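Local coordinates for PspGI restriction endonuclease (Pyrococcus sp. GI-H, PDB 3BM3), which probably cleaves double-stranded DNA at a specific sequence as a type II restriction endonuclease, and is held here in complex with its substrate DNA, at residues Tyr83-Glu86 with Lys87-Ser91; Ser91-Gln94 with Ala95-Ser98. The protein carries 2 engineered substitutions. All coordinates share one frame; numbering follows the deposited sequence. Where two conformers were deposited one is given.

Contact 1: residues Tyr83-Glu86 with Lys87-Ser91. With nucleotides of chain B.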
ATOM      1  N   TYR C  83      19.338 -24.541  -3.400  1.00 17.36           N
ATOM      2  CA  TYR C  83      18.349 -23.772  -2.676  1.00 16.84           C
ATOM      3  C   TYR C  83      17.018 -23.646  -3.432  1.00 16.12           C
ATOM      4  O   TYR C  83      17.009 -23.525  -4.636  1.00 16.06           O
ATOM      5  CB  TYR C  83      18.926 -22.400  -2.413  1.00 16.69           C
ATOM      6  CG  TYR C  83      18.197 -21.586  -1.403  1.00 17.65           C
ATOM      7  CD1 TYR C  83      18.579 -21.607  -0.076  1.00 18.70           C
ATOM      8  CD2 TYR C  83      17.198 -20.715  -1.783  1.00 17.46           C
ATOM      9  CE1 TYR C  83      17.949 -20.813   0.845  1.00 19.86           C
ATOM     10  CE2 TYR C  83      16.543 -19.950  -0.874  1.00 17.49           C
ATOM     11  CZ  TYR C  83      16.931 -19.991   0.437  1.00 20.03           C
ATOM     12  OH  TYR C  83      16.321 -19.216   1.379  1.00 22.85           O
ATOM     13  N   SER C  84      15.910 -23.622  -2.703  1.00 16.24           N
ATOM     14  CA  SER C  84      14.567 -23.514  -3.306  1.00 15.92           C
ATOM     15  C   SER C  84      14.517 -22.318  -4.233  1.00 15.60           C
ATOM     16  O   SER C  84      14.671 -21.184  -3.776  1.00 15.41           O
ATOM     17  CB  SER C  84      13.494 -23.319  -2.257  1.00 16.01           C
ATOM     18  OG  SER C  84      12.283 -22.886  -2.864  1.00 15.14           O
ATOM     19  N   ARG C  85      14.301 -22.569  -5.513  1.00 15.03           N
ATOM     20  CA  ARG C  85      14.249 -21.472  -6.484  1.00 15.24           C
ATOM     21  C   ARG C  85      13.096 -20.525  -6.232  1.00 14.43           C
ATOM     22  O   ARG C  85      13.239 -19.319  -6.396  1.00 14.71           O
ATOM     23  CB  ARG C  85      14.117 -22.020  -7.893  1.00 15.92           C
ATOM     24  CG  ARG C  85      14.227 -20.961  -8.976  1.00 16.21           C
ATOM     25  CD  ARG C  85      15.594 -20.324  -8.977  1.00 17.78           C
ATOM     26  NE  ARG C  85      15.746 -19.268  -9.951  1.00 18.94           N
ATOM     27  CZ  ARG C  85      16.210 -19.370 -11.196  1.00 17.48           C
ATOM     28  NH1 ARG C  85      16.288 -18.291 -11.935  1.00 19.77           N
ATOM     29  NH2 ARG C  85      16.582 -20.536 -11.717  1.00 19.95           N
ATOM     30  N   GLU C  86      11.939 -21.092  -5.905  1.00 14.45           N
ATOM     31  CA  GLU C  86      10.765 -20.298  -5.622  1.00 15.22           C
ATOM     32  C   GLU C  86      11.056 -19.377  -4.431  1.00 13.95           C
ATOM     33  O   GLU C  86      10.727 -18.201  -4.453  1.00 14.00           O
ATOM     34  CB  GLU C  86       9.594 -21.189  -5.293  1.00 15.64           C
ATOM     35  CG  GLU C  86       9.124 -21.989  -6.474  1.00 19.91           C
ATOM     36  CD  GLU C  86       9.744 -23.386  -6.603  1.00 23.73           C
ATOM     37  OE1 GLU C  86      10.864 -23.683  -6.046  1.00 23.53           O
ATOM     38  OE2 GLU C  86       9.084 -24.191  -7.316  1.00 24.32           O
ATOM     39  N   LYS C  87      11.673 -19.922  -3.393  1.00 13.21           N
ATOM     40  CA  LYS C  87      11.950 -19.106  -2.213  1.00 13.25           C
ATOM     41  C   LYS C  87      13.016 -18.062  -2.505  1.00 12.10           C
ATOM     42  O   LYS C  87      12.899 -16.921  -2.096  1.00 10.98           O
ATOM     43  CB  LYS C  87      12.314 -19.973  -1.004  1.00 15.03           C
ATOM     44  CG  LYS C  87      11.074 -20.694  -0.434  1.00 19.06           C
ATOM     45  CD  LYS C  87       9.810 -19.792  -0.180  1.00 23.72           C
ATOM     46  CE  LYS C  87       9.822 -19.037   1.176  1.00 26.01           C
ATOM     47  NZ  LYS C  87       8.512 -18.377   1.509  1.00 23.17           N
ATOM     48  N   LEU C  88      14.010 -18.451  -3.278  1.00 11.55           N
ATOM     49  CA  LEU C  88      15.076 -17.549  -3.666  1.00 11.13           C
ATOM     50  C   LEU C  88      14.515 -16.349  -4.433  1.00 10.64           C
ATOM     51  O   LEU C  88      14.805 -15.176  -4.136  1.00 10.63           O
ATOM     52  CB  LEU C  88      16.051 -18.328  -4.551  1.00 10.89           C
ATOM     53  CG  LEU C  88      17.280 -17.543  -4.981  1.00 11.58           C
ATOM     54  CD1 LEU C  88      18.135 -17.080  -3.784  1.00 11.47           C
ATOM     55  CD2 LEU C  88      18.116 -18.449  -5.883  1.00 12.20           C
ATOM     56  N   GLU C  89      13.722 -16.651  -5.437  1.00 10.72           N
ATOM     57  CA  GLU C  89      13.166 -15.597  -6.278  1.00 11.13           C
ATOM     58  C   GLU C  89      12.168 -14.746  -5.513  1.00 10.76           C
ATOM     59  O   GLU C  89      12.077 -13.534  -5.748  1.00 10.32           O
ATOM     60  CB  GLU C  89      12.566 -16.171  -7.548  1.00 12.05           C
ATOM     61  CG  GLU C  89      13.603 -16.864  -8.435  1.00 12.20           C
ATOM     62  CD  GLU C  89      14.722 -15.991  -8.939  1.00 12.74           C
ATOM     63  OE1 GLU C  89      14.689 -14.747  -8.854  1.00 14.30           O
ATOM     64  OE2 GLU C  89      15.662 -16.582  -9.495  1.00 14.58           O
ATOM     65  N   GLN C  90      11.469 -15.349  -4.552  1.00  9.58           N
ATOM     66  CA  GLN C  90      10.531 -14.552  -3.767  1.00 10.08           C
ATOM     67  C   GLN C  90      11.356 -13.586  -2.933  1.00  8.55           C
ATOM     68  O   GLN C  90      11.042 -12.399  -2.827  1.00 10.24           O
ATOM     69  CB  GLN C  90       9.702 -15.443  -2.848  1.00  9.76           C
ATOM     70  CG  GLN C  90       8.800 -14.628  -1.978  1.00  9.35           C
ATOM     71  CD  GLN C  90       8.137 -15.440  -0.930  1.00 12.24           C
ATOM     72  OE1 GLN C  90       8.814 -16.174  -0.220  1.00 12.58           O
ATOM     73  NE2 GLN C  90       6.821 -15.345  -0.846  1.00  9.49           N
ATOM     74  N   SER C  91      12.404 -14.118  -2.314  1.00  9.04           N
ATOM     75  CA  SER C  91      13.299 -13.305  -1.481  1.00  9.42           C
ATOM     76  C   SER C  91      13.904 -12.156  -2.259  1.00  8.78           C
ATOM     77  O   SER C  91      13.938 -11.023  -1.780  1.00  9.95           O
ATOM     78  CB  SER C  91      14.381 -14.149  -0.810  1.00  9.59           C
ATOM     79  OG  SER C  91      13.835 -15.003   0.195  1.00 10.91           O
TER
ATOM     80  P    DA B  10      13.319 -12.839   3.190  1.00  8.99           P
ATOM     81  OP1  DA B  10      14.248 -13.738   2.446  1.00 10.75           O
ATOM     82  OP2  DA B  10      13.167 -12.987   4.647  1.00  9.38           O
ATOM     83  O5'  DA B  10      13.780 -11.360   2.843  1.00  8.75           O
ATOM     84  C5'  DA B  10      13.820 -10.947   1.489  1.00  8.85           C
ATOM     85  C4'  DA B  10      14.111  -9.472   1.394  1.00  9.69           C
ATOM     86  O4'  DA B  10      12.987  -8.715   1.891  1.00  9.81           O
ATOM     87  C3'  DA B  10      15.319  -9.017   2.202  1.00  9.58           C
ATOM     88  O3'  DA B  10      16.020  -8.047   1.447  1.00 10.31           O
ATOM     89  C2'  DA B  10      14.707  -8.417   3.459  1.00 10.99           C
ATOM     90  C1'  DA B  10      13.391  -7.852   2.948  1.00 10.26           C
ATOM     91  N9   DA B  10      12.319  -7.871   3.934  1.00 10.53           N
ATOM     92  C8   DA B  10      11.989  -8.901   4.779  1.00  9.41           C
ATOM     93  N7   DA B  10      10.948  -8.656   5.532  1.00 12.86           N
ATOM     94  C5   DA B  10      10.571  -7.372   5.164  1.00 12.34           C
ATOM     95  C6   DA B  10       9.530  -6.547   5.590  1.00 16.69           C
ATOM     96  N6   DA B  10       8.634  -6.921   6.504  1.00 13.76           N
ATOM     97  N1   DA B  10       9.434  -5.318   5.037  1.00 15.84           N
ATOM     98  C2   DA B  10      10.329  -4.964   4.101  1.00 16.42           C
ATOM     99  N3   DA B  10      11.351  -5.665   3.604  1.00 10.80           N
ATOM    100  C4   DA B  10      11.414  -6.872   4.189  1.00 12.40           C
ATOM    101  P    DG B   9       6.419 -13.935   4.113  1.00 10.92           P
ATOM    102  OP1  DG B   9       5.882 -15.269   3.722  1.00 11.58           O
ATOM    103  OP2  DG B   9       6.180 -13.425   5.484  1.00 11.04           O
ATOM    104  O5'  DG B   9       7.986 -13.944   3.861  1.00 10.05           O
ATOM    105  C5'  DG B   9       8.491 -14.292   2.580  1.00 10.57           C
ATOM    106  C4'  DG B   9       9.584 -13.338   2.167  1.00 10.55           C
ATOM    107  O4'  DG B   9       9.038 -12.003   1.983  1.00  9.30           O
ATOM    108  C3'  DG B   9      10.719 -13.181   3.172  1.00  9.65           C
ATOM    109  O3'  DG B   9      11.907 -12.922   2.438  1.00  8.59           O
ATOM    110  C2'  DG B   9      10.292 -11.954   3.961  1.00 11.47           C
ATOM    111  C1'  DG B   9       9.676 -11.092   2.872  1.00 10.13           C
ATOM    112  N9   DG B   9       8.657 -10.154   3.338  1.00  9.83           N
ATOM    113  C8   DG B   9       7.667 -10.399   4.255  1.00  9.23           C
ATOM    114  N7   DG B   9       6.870  -9.379   4.435  1.00  8.89           N
ATOM    115  C5   DG B   9       7.373  -8.397   3.593  1.00  8.68           C
ATOM    116  C6   DG B   9       6.924  -7.072   3.356  1.00  9.49           C
ATOM    117  O6   DG B   9       5.952  -6.489   3.852  1.00 10.45           O
ATOM    118  N1   DG B   9       7.731  -6.418   2.432  1.00  9.34           N
ATOM    119  C2   DG B   9       8.828  -6.965   1.810  1.00  9.30           C
ATOM    120  N2   DG B   9       9.470  -6.178   0.944  1.00  7.05           N
ATOM    121  N3   DG B   9       9.256  -8.200   2.024  1.00  9.20           N
ATOM    122  C4   DG B   9       8.486  -8.854   2.919  1.00  9.82           C
ATOM    123  P    DG B   8       2.888 -15.671  -0.567  1.00 11.52           P
ATOM    124  OP1  DG B   8       2.856 -15.254  -1.982  1.00 11.48           O
ATOM    125  OP2  DG B   8       3.322 -17.049  -0.204  1.00 11.55           O
ATOM    126  O5'  DG B   8       3.844 -14.682   0.225  1.00  9.20           O
ATOM    127  C5'  DG B   8       3.630 -13.282   0.177  1.00  8.28           C
ATOM    128  C4'  DG B   8       4.680 -12.601   1.016  1.00 10.11           C
ATOM    129  O4'  DG B   8       4.497 -11.165   0.964  1.00 10.12           O
ATOM    130  C3'  DG B   8       4.604 -12.968   2.497  1.00  9.91           C
ATOM    131  O3'  DG B   8       5.913 -12.863   3.044  1.00 10.84           O
ATOM    132  C2'  DG B   8       3.760 -11.839   3.057  1.00 10.34           C
ATOM    133  C1'  DG B   8       4.390 -10.695   2.295  1.00  9.57           C
ATOM    134  N9   DG B   8       3.637  -9.448   2.272  1.00  9.03           N
ATOM    135  C8   DG B   8       2.468  -9.162   2.935  1.00  9.99           C
ATOM    136  N7   DG B   8       2.066  -7.935   2.750  1.00  8.88           N
ATOM    137  C5   DG B   8       3.025  -7.383   1.912  1.00  9.27           C
ATOM    138  C6   DG B   8       3.140  -6.079   1.386  1.00  9.05           C
ATOM    139  O6   DG B   8       2.405  -5.101   1.584  1.00  9.74           O
ATOM    140  N1   DG B   8       4.255  -5.954   0.562  1.00  9.50           N
ATOM    141  C2   DG B   8       5.156  -6.960   0.295  1.00  9.85           C
ATOM    142  N2   DG B   8       6.159  -6.653  -0.529  1.00  8.04           N
ATOM    143  N3   DG B   8       5.069  -8.175   0.799  1.00  9.84           N
ATOM    144  C4   DG B   8       3.988  -8.317   1.593  1.00  9.93           C
TER

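Contact 2: residues Ser91-Gln94 with Ala95-Ser98. With nucleotides of chain B; nucleotides of chain A.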
ATOM      1  N   SER C  91      12.404 -14.118  -2.314  1.00  9.04           N
ATOM      2  CA  SER C  91      13.299 -13.305  -1.481  1.00  9.42           C
ATOM      3  C   SER C  91      13.904 -12.156  -2.259  1.00  8.78           C
ATOM      4  O   SER C  91      13.938 -11.023  -1.780  1.00  9.95           O
ATOM      5  CB  SER C  91      14.381 -14.149  -0.810  1.00  9.59           C
ATOM      6  OG  SER C  91      13.835 -15.003   0.195  1.00 10.91           O
ATOM      7  N   PHE C  92      14.320 -12.417  -3.492  1.00  9.81           N
ATOM      8  CA  PHE C  92      14.855 -11.372  -4.307  1.00  9.69           C
ATOM      9  C   PHE C  92      13.794 -10.327  -4.653  1.00 10.37           C
ATOM     10  O   PHE C  92      14.096  -9.158  -4.605  1.00 10.30           O
ATOM     11  CB  PHE C  92      15.414 -11.920  -5.587  1.00 10.91           C
ATOM     12  CG  PHE C  92      16.695 -12.694  -5.442  1.00 10.38           C
ATOM     13  CD1 PHE C  92      17.647 -12.423  -4.460  1.00 11.44           C
ATOM     14  CD2 PHE C  92      16.969 -13.690  -6.353  1.00 11.66           C
ATOM     15  CE1 PHE C  92      18.861 -13.110  -4.409  1.00 12.62           C
ATOM     16  CE2 PHE C  92      18.148 -14.384  -6.273  1.00 13.10           C
ATOM     17  CZ  PHE C  92      19.096 -14.095  -5.328  1.00 13.60           C
ATOM     18  N   GLN C  93      12.574 -10.751  -5.008  1.00  9.31           N
ATOM     19  CA  GLN C  93      11.503  -9.796  -5.313  1.00  9.99           C
ATOM     20  C   GLN C  93      11.265  -8.916  -4.101  1.00  9.26           C
ATOM     21  O   GLN C  93      11.124  -7.722  -4.223  1.00  9.56           O
ATOM     22  CB  GLN C  93      10.201 -10.478  -5.784  1.00 10.01           C
ATOM     23  CG  GLN C  93       9.108  -9.517  -6.058  1.00 10.52           C
ATOM     24  CD  GLN C  93       9.493  -8.579  -7.165  1.00 11.17           C
ATOM     25  OE1 GLN C  93       9.542  -9.006  -8.337  1.00 12.26           O
ATOM     26  NE2 GLN C  93       9.847  -7.322  -6.815  1.00  9.89           N
ATOM     27  N   GLN C  94      11.193  -9.533  -2.932  1.00  8.58           N
ATOM     28  CA  GLN C  94      10.957  -8.793  -1.696  1.00  8.90           C
ATOM     29  C   GLN C  94      12.095  -7.811  -1.411  1.00 10.03           C
ATOM     30  O   GLN C  94      11.867  -6.680  -0.989  1.00 10.23           O
ATOM     31  CB  GLN C  94      10.676  -9.763  -0.552  1.00  9.42           C
ATOM     32  CG  GLN C  94       9.440 -10.580  -0.773  1.00  9.40           C
ATOM     33  CD  GLN C  94       8.144  -9.815  -0.619  1.00  9.31           C
ATOM     34  OE1 GLN C  94       7.939  -8.796  -1.282  1.00  8.61           O
ATOM     35  NE2 GLN C  94       7.278 -10.292   0.243  1.00  9.30           N
ATOM     36  N   ALA C  95      13.322  -8.252  -1.661  1.00  9.96           N
ATOM     37  CA  ALA C  95      14.496  -7.358  -1.610  1.00 10.39           C
ATOM     38  C   ALA C  95      14.364  -6.213  -2.574  1.00 10.67           C
ATOM     39  O   ALA C  95      14.645  -5.077  -2.235  1.00 11.97           O
ATOM     40  CB  ALA C  95      15.783  -8.149  -1.862  1.00  9.38           C
ATOM     41  N   ARG C  96      13.909  -6.481  -3.801  1.00  9.71           N
ATOM     42  CA  ARG C  96      13.781  -5.458  -4.812  1.00 10.46           C
ATOM     43  C   ARG C  96      12.748  -4.432  -4.410  1.00  9.99           C
ATOM     44  O   ARG C  96      12.985  -3.281  -4.635  1.00 11.64           O
ATOM     45  CB  ARG C  96      13.459  -6.098  -6.161  1.00 10.27           C
ATOM     46  CG  ARG C  96      14.659  -6.827  -6.768  1.00 12.34           C
ATOM     47  CD  ARG C  96      14.428  -7.165  -8.208  1.00 13.68           C
ATOM     48  NE  ARG C  96      13.268  -7.987  -8.490  1.00 15.30           N
ATOM     49  CZ  ARG C  96      13.261  -9.323  -8.568  1.00 17.02           C
ATOM     50  NH1 ARG C  96      14.353 -10.029  -8.323  1.00 15.33           N
ATOM     51  NH2 ARG C  96      12.139  -9.947  -8.867  1.00 15.43           N
ATOM     52  N   PHE C  97      11.628  -4.844  -3.814  1.00 10.14           N
ATOM     53  CA  PHE C  97      10.620  -3.885  -3.371  1.00 10.18           C
ATOM     54  C   PHE C  97      11.248  -2.984  -2.314  1.00 10.36           C
ATOM     55  O   PHE C  97      11.247  -1.768  -2.431  1.00 10.98           O
ATOM     56  CB  PHE C  97       9.450  -4.637  -2.780  1.00  9.73           C
ATOM     57  CG  PHE C  97       8.518  -5.248  -3.817  1.00  8.42           C
ATOM     58  CD1 PHE C  97       8.116  -4.495  -4.923  1.00  8.46           C
ATOM     59  CD2 PHE C  97       7.975  -6.496  -3.639  1.00 10.87           C
ATOM     60  CE1 PHE C  97       7.195  -5.006  -5.816  1.00 10.34           C
ATOM     61  CE2 PHE C  97       7.072  -7.009  -4.562  1.00 12.10           C
ATOM     62  CZ  PHE C  97       6.678  -6.251  -5.617  1.00 10.65           C
ATOM     63  N   SER C  98      11.782  -3.602  -1.271  0.50 10.57           N
ATOM     64  CA  SER C  98      12.320  -2.834  -0.145  0.50 10.52           C
ATOM     65  C   SER C  98      13.477  -1.939  -0.618  0.50 10.88           C
ATOM     66  O   SER C  98      13.496  -0.721  -0.365  0.50 10.95           O
ATOM     67  CB  SER C  98      12.742  -3.759   0.993  0.50 11.26           C
ATOM     68  OG  SER C  98      13.212  -2.985   2.077  0.50  9.50           O
TER
ATOM     69  P    DG B   9       6.419 -13.935   4.113  1.00 10.92           P
ATOM     70  OP1  DG B   9       5.882 -15.269   3.722  1.00 11.58           O
ATOM     71  OP2  DG B   9       6.180 -13.425   5.484  1.00 11.04           O
ATOM     72  O5'  DG B   9       7.986 -13.944   3.861  1.00 10.05           O
ATOM     73  C5'  DG B   9       8.491 -14.292   2.580  1.00 10.57           C
ATOM     74  C4'  DG B   9       9.584 -13.338   2.167  1.00 10.55           C
ATOM     75  O4'  DG B   9       9.038 -12.003   1.983  1.00  9.30           O
ATOM     76  C3'  DG B   9      10.719 -13.181   3.172  1.00  9.65           C
ATOM     77  O3'  DG B   9      11.907 -12.922   2.438  1.00  8.59           O
ATOM     78  C2'  DG B   9      10.292 -11.954   3.961  1.00 11.47           C
ATOM     79  C1'  DG B   9       9.676 -11.092   2.872  1.00 10.13           C
ATOM     80  N9   DG B   9       8.657 -10.154   3.338  1.00  9.83           N
ATOM     81  C8   DG B   9       7.667 -10.399   4.255  1.00  9.23           C
ATOM     82  N7   DG B   9       6.870  -9.379   4.435  1.00  8.89           N
ATOM     83  C5   DG B   9       7.373  -8.397   3.593  1.00  8.68           C
ATOM     84  C6   DG B   9       6.924  -7.072   3.356  1.00  9.49           C
ATOM     85  O6   DG B   9       5.952  -6.489   3.852  1.00 10.45           O
ATOM     86  N1   DG B   9       7.731  -6.418   2.432  1.00  9.34           N
ATOM     87  C2   DG B   9       8.828  -6.965   1.810  1.00  9.30           C
ATOM     88  N2   DG B   9       9.470  -6.178   0.944  1.00  7.05           N
ATOM     89  N3   DG B   9       9.256  -8.200   2.024  1.00  9.20           N
ATOM     90  C4   DG B   9       8.486  -8.854   2.919  1.00  9.82           C
ATOM     91  P    DA B  10      13.319 -12.839   3.190  1.00  8.99           P
ATOM     92  OP1  DA B  10      14.248 -13.738   2.446  1.00 10.75           O
ATOM     93  OP2  DA B  10      13.167 -12.987   4.647  1.00  9.38           O
ATOM     94  O5'  DA B  10      13.780 -11.360   2.843  1.00  8.75           O
ATOM     95  C5'  DA B  10      13.820 -10.947   1.489  1.00  8.85           C
ATOM     96  C4'  DA B  10      14.111  -9.472   1.394  1.00  9.69           C
ATOM     97  O4'  DA B  10      12.987  -8.715   1.891  1.00  9.81           O
ATOM     98  C3'  DA B  10      15.319  -9.017   2.202  1.00  9.58           C
ATOM     99  O3'  DA B  10      16.020  -8.047   1.447  1.00 10.31           O
ATOM    100  C2'  DA B  10      14.707  -8.417   3.459  1.00 10.99           C
ATOM    101  C1'  DA B  10      13.391  -7.852   2.948  1.00 10.26           C
ATOM    102  N9   DA B  10      12.319  -7.871   3.934  1.00 10.53           N
ATOM    103  C8   DA B  10      11.989  -8.901   4.779  1.00  9.41           C
ATOM    104  N7   DA B  10      10.948  -8.656   5.532  1.00 12.86           N
ATOM    105  C5   DA B  10      10.571  -7.372   5.164  1.00 12.34           C
ATOM    106  C6   DA B  10       9.530  -6.547   5.590  1.00 16.69           C
ATOM    107  N6   DA B  10       8.634  -6.921   6.504  1.00 13.76           N
ATOM    108  N1   DA B  10       9.434  -5.318   5.037  1.00 15.84           N
ATOM    109  C2   DA B  10      10.329  -4.964   4.101  1.00 16.42           C
ATOM    110  N3   DA B  10      11.351  -5.665   3.604  1.00 10.80           N
ATOM    111  C4   DA B  10      11.414  -6.872   4.189  1.00 12.40           C
TER
ATOM    112  P    DC A   5       8.190   2.739  -1.959  1.00  9.89           P
ATOM    113  OP1  DC A   5       8.953   3.620  -2.859  1.00  9.02           O
ATOM    114  OP2  DC A   5       6.918   3.210  -1.349  1.00  9.47           O
ATOM    115  O5'  DC A   5       7.886   1.393  -2.750  1.00  7.21           O
ATOM    116  C5'  DC A   5       8.953   0.671  -3.344  1.00  9.12           C
ATOM    117  C4'  DC A   5       8.424  -0.616  -3.928  1.00  7.30           C
ATOM    118  O4'  DC A   5       7.881  -1.388  -2.842  1.00  9.41           O
ATOM    119  C3'  DC A   5       7.289  -0.406  -4.929  1.00  8.34           C
ATOM    120  O3'  DC A   5       7.588  -1.084  -6.141  1.00  9.69           O
ATOM    121  C2'  DC A   5       6.065  -1.011  -4.267  1.00  9.96           C
ATOM    122  C1'  DC A   5       6.641  -1.949  -3.227  1.00  9.14           C
ATOM    123  N1   DC A   5       5.802  -2.045  -2.031  1.00  9.24           N
ATOM    124  C2   DC A   5       5.478  -3.303  -1.534  1.00 12.10           C
ATOM    125  O2   DC A   5       5.986  -4.302  -2.066  1.00 11.76           O
ATOM    126  N3   DC A   5       4.632  -3.401  -0.482  1.00  9.44           N
ATOM    127  C4   DC A   5       4.137  -2.292   0.081  1.00  9.32           C
ATOM    128  N4   DC A   5       3.279  -2.430   1.093  1.00  9.54           N
ATOM    129  C5   DC A   5       4.497  -0.994  -0.377  1.00  9.01           C
ATOM    130  C6   DC A   5       5.321  -0.915  -1.424  1.00  9.54           C
TER

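Contact 1: residues Tyr83-Glu86 with Lys87-Ser91
An N-cap opens helix 85-115, and Ser-84 makes it: its OG accepts from Lys-87 N at 3.1 Å, with an N-H...O angle of 162°. OG lies anti to its own backbone N (chi1 165°), which sets it beside the carbonyl carbon, within reach of the N-H three residues on. Ser-84 O then receives Leu-88 N, beginning the i to i+4 backbone ladder that Arg-85 O and Glu-86 O continue. Before the cap, Tyr-83 lays one edge against the helix, CD2 touching Leu-88 CB at 3.8 Å and Leu-88 N lying near the ring plane; Tyr-78 of helix 52-80 meets the same ring edge-to-face. Arg-85, the first residue after the cap, grips Glu-89 one turn on, side-on. Arg-85 NE, at 2.7 Å, and Arg-85 NH1, at 3.0 Å, both donate to Glu-89 OE2, NE on its anti lone pair and NH1 on the same anti side but out of the carboxylate plane, the two groups being turned 44° apart. A lysine in place of Arg-85 cannot bring two donors side-on to OE2, which would probably leave Glu-89 held mainly by Arg-75, also salt-bridged to OE2, and less firmly fixed in its rotation. Lys-87 NZ donates to Gln-90 OE1 in the carbonyl plane, at 2.8 Å, while Gln-90 NE2 bonds Gln-93 OE1 of the second subunit. On the DNA side, Ser-91 OG donates to OP1 of DA10 of chain B at 2.6 Å. Cap and phosphate bond thus lie two turns apart on one helix, and the arginines around Glu-89 probably stabilise its negative charge.

Contact 2: residues Ser91-Gln94 with Ala95-Ser98
Gln-93 NE2 sits over the centre of the Phe-97 ring, 3.4 Å above its plane, while the opposite face takes O2 of DC5 of chain A, offset toward the rim and 3.2 Å from Phe-97 CG. At the ring edge, in plane, Gln-94 OE1 meets Phe-97 CD2 at 3.3 Å. The Arg-96 guanidinium has Phe-92 O and Gln-93 CA over one face; its NH2 donates to Gln-93 OE1 at 2.8 Å from above the amide plane, 71° out of it, the two flat groups standing nearly perpendicular. Gln-93 reaches both neighbours because its chain bends at chi2 (62°). All this rides on two successive turns of helix 85-115, tied by i to i+4 bonds such as Ser-98 N to Gln-94 O, and the helix presents Gln-94 to the minor-groove edge of DG9 of chain B. There N2 of DG9 of chain B donates at 3.1 Å to Gln-94 O, the same backbone carbonyl that takes Ser-98 N, and Gln-94 NE2 donates to the sugar O4' of DG9 at 3.0 Å; Gln-94 OE1 accepts from N2 of another guanine. Ala-95 CB lies 3.3 Å from O3' of DA10 of chain B. Arg-96 also bridges Glu-71 of helix 52-80 through NH1 and a DNA phosphate through NE, and Phe-97 packs on Phe-97 of the second subunit.

From the N terminus, the chain leaves helix 52-80, turns, and enters helix 85-115 at contact 1, whose bonds span three or four residues over the first two turns, so no longer loop is closed. Contact 2 follows on the same helix, its centre about 11 Å from that of contact 1. The two neither nest nor cross: they run end to end, sharing Ser-91, where one stops and the other starts. Both lean on helix 52-80 and both touch the second subunit, contact 1 lying farther from the centre of the chain, about 28 Å against about 17 Å between centres. Together they carry the helix from its capped start, past DNA backbone, to the bases.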